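Local coordinates for putative permease protein, ABC transporter (Porphyromonas gingivalis, PDB 3IS6) that probably serves as the membrane permease of an ABC-type transport system, represented here by its MacB-like periplasmic core domain, at residues L161-M166 / D178-Y183; A86-F91 / D101-D106; R6-H11 / H151-Q156; A44-E49 / L200-R205. All coordinates share one frame; numbering follows the deposited sequence. Where two conformers were deposited one is given.

Interaction 1 (L161-M166 / D178-Y183)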
# COMPACT_ATOMS: atom_id res chain seq x y z
N LEU A 161 -9.13 -9.57 -2.91
CA LEU A 161 -9.06 -8.73 -1.75
C LEU A 161 -9.61 -7.37 -2.10
O LEU A 161 -9.57 -6.99 -3.20
CB LEU A 161 -7.64 -8.56 -1.29
CG LEU A 161 -6.97 -9.70 -0.56
CD1 LEU A 161 -5.53 -9.47 -0.42
CD2 LEU A 161 -7.58 -9.90 0.75
N PRO A 162 -10.12 -6.63 -1.14
CA PRO A 162 -10.65 -5.33 -1.48
C PRO A 162 -9.59 -4.35 -1.93
O PRO A 162 -8.51 -4.32 -1.42
CB PRO A 162 -11.29 -4.87 -0.18
CG PRO A 162 -11.41 -5.99 0.60
CD PRO A 162 -10.32 -6.90 0.27
N ILE A 163 -9.96 -3.53 -2.89
CA ILE A 163 -9.09 -2.55 -3.47
C ILE A 163 -8.66 -1.52 -2.46
O ILE A 163 -7.64 -0.94 -2.58
CB ILE A 163 -9.65 -1.91 -4.73
CG1 ILE A 163 -8.50 -1.57 -5.65
CG2 ILE A 163 -10.43 -0.72 -4.45
CD1 ILE A 163 -8.87 -1.48 -7.00
N THR A 164 -9.43 -1.41 -1.39
CA THR A 164 -9.20 -0.47 -0.31
C THR A 164 -7.97 -0.84 0.51
O THR A 164 -7.59 -0.14 1.37
CB THR A 164 -10.41 -0.29 0.61
OG1 THR A 164 -10.98 -1.54 0.91
CG2 THR A 164 -11.43 0.54 -0.05
N TRP A 165 -7.37 -1.97 0.24
CA TRP A 165 -6.10 -2.29 0.82
C TRP A 165 -5.08 -1.28 0.37
O TRP A 165 -4.13 -1.06 1.02
CB TRP A 165 -5.64 -3.67 0.43
CG TRP A 165 -6.08 -4.73 1.33
CD1 TRP A 165 -7.30 -4.90 1.83
CD2 TRP A 165 -5.30 -5.79 1.82
NE1 TRP A 165 -7.35 -5.99 2.61
CE2 TRP A 165 -6.12 -6.56 2.61
CE3 TRP A 165 -3.99 -6.16 1.66
CZ2 TRP A 165 -5.67 -7.67 3.26
CZ3 TRP A 165 -3.54 -7.26 2.30
CH2 TRP A 165 -4.38 -8.00 3.08
N MSE A 166 -5.28 -0.72 -0.80
CA MSE A 166 -4.35 0.24 -1.33
C MSE A 166 -4.48 1.58 -0.59
O MSE A 166 -5.53 1.95 -0.20
CB MSE A 166 -4.56 0.44 -2.84
CG MSE A 166 -4.29 -0.75 -3.71
SE MSE A 166 -2.47 -1.18 -3.94
CE MSE A 166 -1.94 0.28 -4.85
N ASP A 178 0.63 3.76 -12.75
CA ASP A 178 -0.43 3.30 -13.62
C ASP A 178 -0.59 1.80 -13.45
O ASP A 178 -0.31 1.07 -14.33
CB ASP A 178 -0.06 3.54 -15.09
CG ASP A 178 0.47 4.92 -15.37
OD1 ASP A 178 -0.32 5.85 -15.36
OD2 ASP A 178 1.66 5.09 -15.63
N ARG A 179 -1.00 1.37 -12.27
CA ARG A 179 -1.09 -0.03 -11.97
C ARG A 179 -2.50 -0.63 -11.96
O ARG A 179 -2.64 -1.76 -11.65
CB ARG A 179 -0.41 -0.31 -10.64
CG ARG A 179 -1.14 0.22 -9.44
CD ARG A 179 -0.46 -0.20 -8.18
NE ARG A 179 -0.61 -1.61 -7.96
CZ ARG A 179 0.11 -2.34 -7.15
NH1 ARG A 179 1.06 -1.80 -6.44
NH2 ARG A 179 -0.13 -3.61 -7.06
N TYR A 180 -3.51 0.16 -12.29
CA TYR A 180 -4.89 -0.27 -12.25
C TYR A 180 -5.49 -0.50 -13.64
O TYR A 180 -5.19 0.19 -14.55
CB TYR A 180 -5.77 0.77 -11.55
CG TYR A 180 -5.43 1.08 -10.12
CD1 TYR A 180 -6.14 0.54 -9.10
CD2 TYR A 180 -4.41 1.93 -9.80
CE1 TYR A 180 -5.82 0.80 -7.80
CE2 TYR A 180 -4.09 2.20 -8.52
CZ TYR A 180 -4.79 1.64 -7.52
OH TYR A 180 -4.47 1.91 -6.25
N ILE A 181 -6.36 -1.46 -13.77
CA ILE A 181 -7.09 -1.64 -14.98
C ILE A 181 -8.48 -1.12 -14.72
O ILE A 181 -9.09 -1.46 -13.76
CB ILE A 181 -7.19 -3.07 -15.38
CG1 ILE A 181 -5.83 -3.71 -15.54
CG2 ILE A 181 -7.93 -3.18 -16.63
CD1 ILE A 181 -5.89 -5.11 -15.78
N ALA A 182 -8.95 -0.28 -15.60
CA ALA A 182 -10.25 0.30 -15.43
C ALA A 182 -11.19 -0.23 -16.49
O ALA A 182 -10.96 -0.05 -17.64
CB ALA A 182 -10.16 1.75 -15.54
N TYR A 183 -12.24 -0.87 -16.04
CA TYR A 183 -13.23 -1.44 -16.89
C TYR A 183 -14.47 -0.58 -16.87
O TYR A 183 -14.91 -0.19 -15.84
CB TYR A 183 -13.58 -2.83 -16.43
CG TYR A 183 -12.45 -3.83 -16.38
CD1 TYR A 183 -12.07 -4.53 -17.49
CD2 TYR A 183 -11.77 -4.08 -15.21
CE1 TYR A 183 -11.08 -5.43 -17.43
CE2 TYR A 183 -10.76 -4.98 -15.16
CZ TYR A 183 -10.42 -5.66 -16.27
OH TYR A 183 -9.43 -6.56 -16.20

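Interaction 2 (A86-F91 / D101-D106)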
# COMPACT_ATOMS: atom_id res chain seq x y z
N ALA A 86 -18.04 -4.15 -7.15
CA ALA A 86 -18.60 -4.09 -8.47
C ALA A 86 -17.98 -5.09 -9.43
O ALA A 86 -18.54 -5.39 -10.43
CB ALA A 86 -18.52 -2.74 -8.98
N PHE A 87 -16.83 -5.62 -9.09
CA PHE A 87 -16.17 -6.60 -9.92
C PHE A 87 -17.10 -7.77 -10.09
O PHE A 87 -17.19 -8.34 -11.11
CB PHE A 87 -14.91 -7.05 -9.20
CG PHE A 87 -14.12 -8.12 -9.90
CD1 PHE A 87 -13.14 -7.80 -10.78
CD2 PHE A 87 -14.31 -9.42 -9.61
CE1 PHE A 87 -12.40 -8.76 -11.37
CE2 PHE A 87 -13.56 -10.36 -10.21
CZ PHE A 87 -12.62 -10.03 -11.08
N LEU A 88 -17.79 -8.11 -9.04
CA LEU A 88 -18.69 -9.22 -9.09
C LEU A 88 -19.82 -8.99 -10.07
O LEU A 88 -20.23 -9.88 -10.72
CB LEU A 88 -19.26 -9.48 -7.70
CG LEU A 88 -18.52 -10.32 -6.67
CD1 LEU A 88 -17.10 -10.23 -6.71
CD2 LEU A 88 -19.02 -10.09 -5.29
N ASP A 89 -20.36 -7.79 -10.09
CA ASP A 89 -21.35 -7.41 -11.07
C ASP A 89 -20.85 -7.30 -12.51
O ASP A 89 -21.40 -7.87 -13.40
CB ASP A 89 -22.02 -6.14 -10.60
CG ASP A 89 -22.85 -6.35 -9.33
OD1 ASP A 89 -23.38 -7.44 -9.14
OD2 ASP A 89 -22.97 -5.43 -8.53
N MSE A 90 -19.74 -6.63 -12.69
CA MSE A 90 -19.15 -6.42 -13.98
C MSE A 90 -18.81 -7.75 -14.65
O MSE A 90 -18.91 -7.85 -15.82
CB MSE A 90 -17.90 -5.59 -13.83
CG MSE A 90 -17.15 -5.30 -15.08
SE MSE A 90 -17.99 -4.02 -16.28
CE MSE A 90 -17.62 -2.41 -15.44
N PHE A 91 -18.38 -8.73 -13.90
CA PHE A 91 -17.97 -9.98 -14.48
C PHE A 91 -18.88 -11.18 -14.21
O PHE A 91 -18.54 -12.30 -14.48
CB PHE A 91 -16.52 -10.23 -14.15
CG PHE A 91 -15.62 -9.15 -14.65
CD1 PHE A 91 -15.49 -8.92 -16.00
CD2 PHE A 91 -14.94 -8.35 -13.81
CE1 PHE A 91 -14.71 -7.92 -16.45
CE2 PHE A 91 -14.16 -7.36 -14.29
CZ PHE A 91 -14.04 -7.15 -15.60
N ASP A 101 -23.57 -9.83 -0.56
CA ASP A 101 -23.57 -8.44 -0.14
C ASP A 101 -22.35 -7.98 0.69
O ASP A 101 -22.03 -6.85 0.62
CB ASP A 101 -24.88 -8.06 0.52
N SER A 102 -21.74 -8.86 1.47
CA SER A 102 -20.80 -8.67 2.19
C SER A 102 -19.48 -8.52 1.35
O SER A 102 -18.51 -8.24 1.97
CB SER A 102 -20.80 -9.74 3.28
OG SER A 102 -19.61 -9.69 4.06
N ALA A 103 -19.41 -9.16 0.20
CA ALA A 103 -18.17 -9.44 -0.45
C ALA A 103 -17.37 -8.21 -0.75
O ALA A 103 -17.85 -7.25 -1.24
CB ALA A 103 -18.43 -10.20 -1.68
N LEU A 104 -16.11 -8.28 -0.40
CA LEU A 104 -15.12 -7.31 -0.76
C LEU A 104 -15.36 -5.97 -0.12
O LEU A 104 -14.89 -4.99 -0.62
CB LEU A 104 -15.01 -7.16 -2.28
CG LEU A 104 -14.44 -8.33 -3.05
CD1 LEU A 104 -14.57 -8.14 -4.51
CD2 LEU A 104 -13.06 -8.62 -2.68
N ARG A 105 -16.10 -5.93 0.96
CA ARG A 105 -16.26 -4.71 1.72
C ARG A 105 -15.40 -4.56 2.98
O ARG A 105 -15.09 -3.48 3.36
CB ARG A 105 -17.72 -4.45 2.03
CG ARG A 105 -18.55 -4.49 0.82
CD ARG A 105 -19.91 -4.01 1.03
NE ARG A 105 -20.25 -3.09 -0.03
CZ ARG A 105 -20.92 -3.43 -1.12
NH1 ARG A 105 -21.17 -2.54 -2.04
NH2 ARG A 105 -21.35 -4.65 -1.27
N ASP A 106 -14.99 -5.65 3.58
CA ASP A 106 -14.22 -5.59 4.80
C ASP A 106 -12.79 -5.94 4.51
O ASP A 106 -12.53 -6.98 3.98
CB ASP A 106 -14.80 -6.59 5.78
CG ASP A 106 -14.04 -6.66 7.07
OD1 ASP A 106 -12.86 -6.32 7.13
OD2 ASP A 106 -14.63 -7.07 8.04

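Interaction 3 (R6-H11 / H151-Q156)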
# COMPACT_ATOMS: atom_id res chain seq x y z
N ARG A 6 -18.31 -19.25 -19.98
CA ARG A 6 -19.21 -18.16 -20.06
C ARG A 6 -18.62 -16.90 -20.60
O ARG A 6 -17.48 -16.60 -20.38
CB ARG A 6 -19.81 -17.90 -18.67
CG ARG A 6 -18.88 -17.98 -17.49
CD ARG A 6 -19.58 -17.56 -16.19
NE ARG A 6 -19.00 -16.37 -15.58
CZ ARG A 6 -17.93 -16.40 -14.80
NH1 ARG A 6 -17.35 -17.57 -14.56
NH2 ARG A 6 -17.46 -15.27 -14.29
N ASP A 7 -19.42 -16.17 -21.33
CA ASP A 7 -19.19 -14.79 -21.60
C ASP A 7 -19.53 -13.99 -20.35
O ASP A 7 -20.41 -14.34 -19.64
CB ASP A 7 -20.09 -14.30 -22.69
CG ASP A 7 -19.90 -15.03 -23.97
OD1 ASP A 7 -18.78 -15.34 -24.35
OD2 ASP A 7 -20.92 -15.27 -24.61
N PHE A 8 -18.83 -12.90 -20.16
CA PHE A 8 -19.14 -11.96 -19.13
C PHE A 8 -20.47 -11.26 -19.49
O PHE A 8 -20.85 -11.24 -20.62
CB PHE A 8 -18.04 -10.94 -19.02
CG PHE A 8 -16.75 -11.48 -18.51
CD1 PHE A 8 -16.70 -12.33 -17.44
CD2 PHE A 8 -15.56 -11.10 -19.08
CE1 PHE A 8 -15.52 -12.80 -16.96
CE2 PHE A 8 -14.39 -11.57 -18.61
CZ PHE A 8 -14.37 -12.42 -17.56
N PRO A 9 -21.16 -10.70 -18.52
CA PRO A 9 -22.41 -10.00 -18.81
C PRO A 9 -22.19 -8.80 -19.72
O PRO A 9 -21.29 -8.07 -19.52
CB PRO A 9 -22.85 -9.54 -17.44
CG PRO A 9 -22.25 -10.45 -16.54
CD PRO A 9 -20.97 -10.84 -17.08
N HIS A 10 -23.02 -8.64 -20.73
CA HIS A 10 -22.95 -7.48 -21.57
C HIS A 10 -21.58 -7.25 -22.15
O HIS A 10 -21.15 -6.14 -22.26
CB HIS A 10 -23.42 -6.29 -20.80
CG HIS A 10 -24.64 -6.56 -19.99
ND1 HIS A 10 -25.86 -6.81 -20.56
CD2 HIS A 10 -24.82 -6.63 -18.66
CE1 HIS A 10 -26.74 -7.03 -19.62
NE2 HIS A 10 -26.14 -6.93 -18.46
N HIS A 11 -20.91 -8.32 -22.53
CA HIS A 11 -19.50 -8.27 -22.88
C HIS A 11 -19.20 -7.44 -24.09
O HIS A 11 -18.15 -6.91 -24.24
CB HIS A 11 -18.91 -9.65 -23.01
CG HIS A 11 -19.30 -10.34 -24.25
ND1 HIS A 11 -20.50 -10.99 -24.38
CD2 HIS A 11 -18.66 -10.49 -25.42
CE1 HIS A 11 -20.57 -11.51 -25.59
NE2 HIS A 11 -19.47 -11.22 -26.24
N HIS A 151 -11.42 -19.46 -18.01
CA HIS A 151 -10.08 -19.78 -18.45
C HIS A 151 -9.69 -19.05 -19.74
O HIS A 151 -10.51 -18.48 -20.40
CB HIS A 151 -9.92 -21.28 -18.61
N ASN A 152 -8.41 -19.07 -20.06
CA ASN A 152 -7.92 -18.45 -21.26
C ASN A 152 -8.36 -17.00 -21.33
O ASN A 152 -8.71 -16.51 -22.35
CB ASN A 152 -8.32 -19.21 -22.50
CG ASN A 152 -7.67 -20.54 -22.60
OD1 ASN A 152 -8.28 -21.49 -22.92
ND2 ASN A 152 -6.44 -20.59 -22.31
N SER A 153 -8.31 -16.34 -20.19
CA SER A 153 -8.74 -14.98 -20.06
C SER A 153 -7.72 -14.14 -19.31
O SER A 153 -7.04 -14.62 -18.47
CB SER A 153 -10.10 -14.96 -19.37
OG SER A 153 -10.43 -13.71 -18.90
N SER A 154 -7.64 -12.87 -19.65
CA SER A 154 -6.73 -11.94 -19.01
C SER A 154 -7.04 -11.70 -17.53
O SER A 154 -6.21 -11.29 -16.80
CB SER A 154 -6.67 -10.61 -19.75
OG SER A 154 -7.93 -10.06 -19.89
N ILE A 155 -8.26 -11.97 -17.12
CA ILE A 155 -8.64 -11.74 -15.76
C ILE A 155 -8.44 -13.02 -14.99
O ILE A 155 -9.16 -13.94 -15.17
CB ILE A 155 -10.07 -11.25 -15.68
CG1 ILE A 155 -10.24 -10.02 -16.56
CG2 ILE A 155 -10.45 -10.92 -14.28
CD1 ILE A 155 -11.54 -9.46 -16.58
N GLN A 156 -7.41 -13.05 -14.18
CA GLN A 156 -7.01 -14.21 -13.42
C GLN A 156 -6.80 -13.92 -11.94
O GLN A 156 -6.10 -13.03 -11.60
CB GLN A 156 -5.74 -14.78 -14.00
CG GLN A 156 -5.77 -14.88 -15.48
CD GLN A 156 -4.45 -15.28 -16.06
OE1 GLN A 156 -3.57 -15.73 -15.37
NE2 GLN A 156 -4.31 -15.13 -17.35

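Interaction 4 (A44-E49 / L200-R205)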
# COMPACT_ATOMS: atom_id res chain seq x y z
N ALA A 44 -11.05 5.35 -12.71
CA ALA A 44 -12.30 4.63 -12.87
C ALA A 44 -13.49 5.23 -12.12
O ALA A 44 -14.51 5.38 -12.67
CB ALA A 44 -12.14 3.21 -12.48
N PRO A 45 -13.33 5.57 -10.86
CA PRO A 45 -14.46 6.13 -10.11
C PRO A 45 -14.92 7.43 -10.71
O PRO A 45 -16.08 7.67 -10.75
CB PRO A 45 -13.88 6.36 -8.73
CG PRO A 45 -12.52 5.91 -8.76
CD PRO A 45 -12.25 5.16 -9.97
N ALA A 46 -14.00 8.25 -11.18
CA ALA A 46 -14.34 9.50 -11.79
C ALA A 46 -15.14 9.31 -13.06
O ALA A 46 -16.03 10.06 -13.34
CB ALA A 46 -13.15 10.28 -12.03
N ILE A 47 -14.83 8.30 -13.83
CA ILE A 47 -15.57 8.05 -15.04
C ILE A 47 -17.01 7.71 -14.75
O ILE A 47 -17.88 8.21 -15.39
CB ILE A 47 -14.91 6.96 -15.87
CG1 ILE A 47 -13.66 7.49 -16.51
CG2 ILE A 47 -15.80 6.50 -16.93
CD1 ILE A 47 -12.85 6.46 -17.10
N GLN A 48 -17.26 6.87 -13.77
CA GLN A 48 -18.62 6.53 -13.46
C GLN A 48 -19.44 7.72 -13.01
O GLN A 48 -20.57 7.85 -13.37
CB GLN A 48 -18.72 5.47 -12.38
CG GLN A 48 -20.08 4.89 -12.31
CD GLN A 48 -20.17 3.68 -11.47
OE1 GLN A 48 -19.36 2.81 -11.55
NE2 GLN A 48 -21.19 3.62 -10.67
N GLU A 49 -18.85 8.54 -12.17
CA GLU A 49 -19.49 9.73 -11.71
C GLU A 49 -19.71 10.79 -12.77
O GLU A 49 -20.73 11.40 -12.80
CB GLU A 49 -18.77 10.29 -10.49
N LEU A 200 -11.38 14.00 -21.84
CA LEU A 200 -10.45 15.09 -21.74
C LEU A 200 -10.88 16.13 -20.73
O LEU A 200 -10.08 16.68 -20.04
CB LEU A 200 -10.35 15.78 -23.07
CG LEU A 200 -9.00 16.15 -23.60
CD1 LEU A 200 -9.15 17.31 -24.50
CD2 LEU A 200 -7.97 16.40 -22.59
N GLU A 201 -12.16 16.43 -20.71
CA GLU A 201 -12.68 17.40 -19.79
C GLU A 201 -12.45 16.90 -18.39
O GLU A 201 -11.93 17.58 -17.57
CB GLU A 201 -14.17 17.56 -20.01
CG GLU A 201 -14.55 18.38 -21.19
CD GLU A 201 -16.06 18.44 -21.35
OE1 GLU A 201 -16.77 18.74 -20.36
OE2 GLU A 201 -16.56 18.14 -22.45
N MSE A 202 -12.78 15.65 -18.16
CA MSE A 202 -12.54 15.04 -16.89
C MSE A 202 -11.07 15.06 -16.51
O MSE A 202 -10.73 15.37 -15.41
CB MSE A 202 -13.04 13.60 -16.97
CG MSE A 202 -12.84 12.76 -15.74
SE MSE A 202 -13.04 10.91 -16.04
CE MSE A 202 -11.45 10.58 -16.95
N GLN A 203 -10.18 14.77 -17.44
CA GLN A 203 -8.76 14.73 -17.16
C GLN A 203 -8.24 16.07 -16.70
O GLN A 203 -7.47 16.15 -15.80
CB GLN A 203 -8.01 14.30 -18.40
CG GLN A 203 -6.53 14.14 -18.23
CD GLN A 203 -5.78 13.88 -19.54
OE1 GLN A 203 -4.59 13.65 -19.55
NE2 GLN A 203 -6.49 13.93 -20.62
N LYS A 204 -8.69 17.11 -17.36
CA LYS A 204 -8.32 18.47 -17.03
C LYS A 204 -8.78 18.91 -15.64
O LYS A 204 -8.10 19.63 -14.97
CB LYS A 204 -8.85 19.41 -18.10
CG LYS A 204 -8.12 19.29 -19.42
CD LYS A 204 -8.80 20.04 -20.52
CE LYS A 204 -7.92 20.17 -21.75
NZ LYS A 204 -8.56 21.07 -22.74
N ARG A 205 -9.94 18.46 -15.24
CA ARG A 205 -10.47 18.72 -13.92
C ARG A 205 -9.64 18.13 -12.82
O ARG A 205 -9.54 18.70 -11.77
CB ARG A 205 -11.85 18.13 -13.79
CG ARG A 205 -12.99 19.01 -14.10
CD ARG A 205 -14.26 18.21 -13.97
NE ARG A 205 -14.93 18.12 -15.24
CZ ARG A 205 -15.38 17.02 -15.81
NH1 ARG A 205 -15.28 15.85 -15.25
NH2 ARG A 205 -15.94 17.12 -16.97

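Interaction 1 (L161-M166 / D178-Y183)
The selenomethionine Met166 ends on Tyr180 and Arg179 at once. All three of its torsions are between -64° and -74°, curling the chain back on itself, and this brings CE within 3.3 Å of Tyr180 OH and 3.7 Å of Arg179 CD. The same terminus covers one face of the Arg179 guanidinium, with SE 4.3 Å above the centre of that group. Ile163 meets the tyrosine differently: its CD1 lies in the ring plane at the edge, 3.9 Å from Tyr180 CE1. Tyr180 reaches this position with CG anti to its carbonyl carbon (chi1 -61°), its hydroxyl pairing with Ser170 OG so that the buried polar end is satisfied. Arg179 NE bonds to Thr61 OG1, which probably helps to hold the guanidinium with one face against the selenomethionine, and Met239 of the second subunit packs on Met166 as well. No hydrogen bond joins the two segments; the contact is side-chain packing between the 3-10 turn after strand 159-162 and the residues leading into strand 181-186. There Arg179 and Tyr180 both turn their side chains toward 161-166, and the pair faces Val39 as a classic beta bulge.

Interaction 2 (A86-F91 / D101-D106)
Leu88 spreads its two methyl groups over the corner of the turn from Ser102 to Arg105, one on each of its central residues. Its CD2 rests 3.7 Å from Ala103 CB, while its CD1 lies 4.0 Å from Leu104 CD1, the two leucine side chains meeting at a slant. With CG anti to the carbonyl carbon and chi2 at 34°, well away from the usual staggered values, the isopropyl fork is twisted in a way that probably costs some torsional strain, and the twist sets a different branch against each neighbour. Leu104, its chain extended (chi2 172°), touches through CD1. No polar bond crosses between the segments.

Bonds within 101-106 probably help to hold the turn. Arg105 curls back to give NH2 to Asp101 O at 3.0 Å, with an N-H...O angle of 144° and the oxygen lying somewhat out of the guanidinium plane, whereas the backbone closure from Arg105 N to Ser102 O is weak at 3.5 Å. Leu111 of strand 109-113 packs on both Ala103 and Leu104, and Leu160 touches Leu104, so strands 109-113 and 159-162 also pack on the turn. The pattern is that of a type II beta turn running from Ser102 to Arg105, with two apolar central residues set against the short helix 86-90 in the MacB-like periplasmic core.

Interaction 3 (R6-H11 / H151-Q156)
Two irregular loops come together where Phe8, first residue of a type II turn that runs to His11, faces Ser153 and Ile155 in the bend before strand 159-162. The phenyl ring carries the contact for its loop. Its CE2 lies 4.1 Å from Ile155 CD1, and its CZ is more loosely placed, 4.4 Å from Ser153 OG; both approaches are oblique to the ring. Ile155 makes the reach through an extended chain, CG1 anti to the carbonyl carbon and chi2 at 180°, so that the terminal methyl alone touches the phenylalanine. The buried contact is small and without a hydrogen bond across it.

Two bonds within 151-156, one of them weak, probably help to hold this surface. Ser153 OG accepts the weak but nearly straight one from Ile155 N (3.3 Å, 164°), and Ser153 O takes Gln156 NE2 at 3.0 Å, the oxygen lying in the plane of the glutamine amide. Gln156 OE1 is itself bonded to Lys79 NZ, which should help to fix the amide's rotation. Around the ring of Phe8, Phe91 packs edge-to-face and Arg228 adds a cation-pi contact, while Arg228 also pairs through its backbone with Ser154. The weak Ser153 OG to Ile155 N bond has the form of an ST turn, here placed beside the paired rings of Phe8 and Phe91, where the N-terminal loop meets the core.

Interaction 4 (A44-E49 / L200-R205)
Arg205 NH1 forms a salt bridge with Glu50 OE1 at the end of helix 43-50, a bond that spans the same two helices whose apolar sides meet at Met202, Ala46 and Ile47. The second ion pair of this guanidinium is long, 3.8 Å from Arg205 NH2 to Glu201 OE1 in its own helix. Glu201 OE1 lies in the guanidinium plane, at its edge, while one face of the group lies against its own helix, with Met202 CA 3.3 Å above the plane near the rim.

This is a helix-helix contact between 43-50 and 196-206, both within the MacB-like periplasmic core, with the closest CA atoms, those of Ala46 and Met202, 7.7 Å apart. Met202 carries the contact from its helix. This selenomethionine leaves the backbone nearly straight, CG anti to the backbone N (chi1 178°), and bends only at its end, where chi3 is 74°. Its SE is thereby pressed to 3.5 Å from Ile47 CG1, and its methyl CE comes to rest 3.8 Å from Ile47 CG1. Ala46 meets the selenium through CB at 4.1 Å and through its carbonyl carbon C at 4.0 Å, beside the bulkier isoleucine, whose CG1 is anti to the carbonyl carbon and takes up both the selenium and the methyl. Trp174 packs on Ala46 and Met202 from a loop, and Val54 of strand 54-70 touches Ile47.

Overall arrangement
All four contacts belong to one MacB-like core. Interactions 1, 2 and 3 form a connected group, their centres about 13 Å (1 and 2), 16 Å (2 and 3) and 18 Å (1 and 3) apart. Phe91 and Ile155 bridge interactions 2 and 3, Tyr183 reaches Ile155 from interaction 1, and Pro162 and Leu104 join interactions 1 and 2. Interaction 4 stands farther out, its centre about 17 Å from that of interaction 1, which it touches where Ala44 meets Ala182, and about 26 Å from that of interaction 3. Along the chain interactions 3 and 4 interleave, enclosing interaction 2. Interaction 1 lies on two strands of the mixed sheet, with helices 86-90 and 43-50 packing nearby.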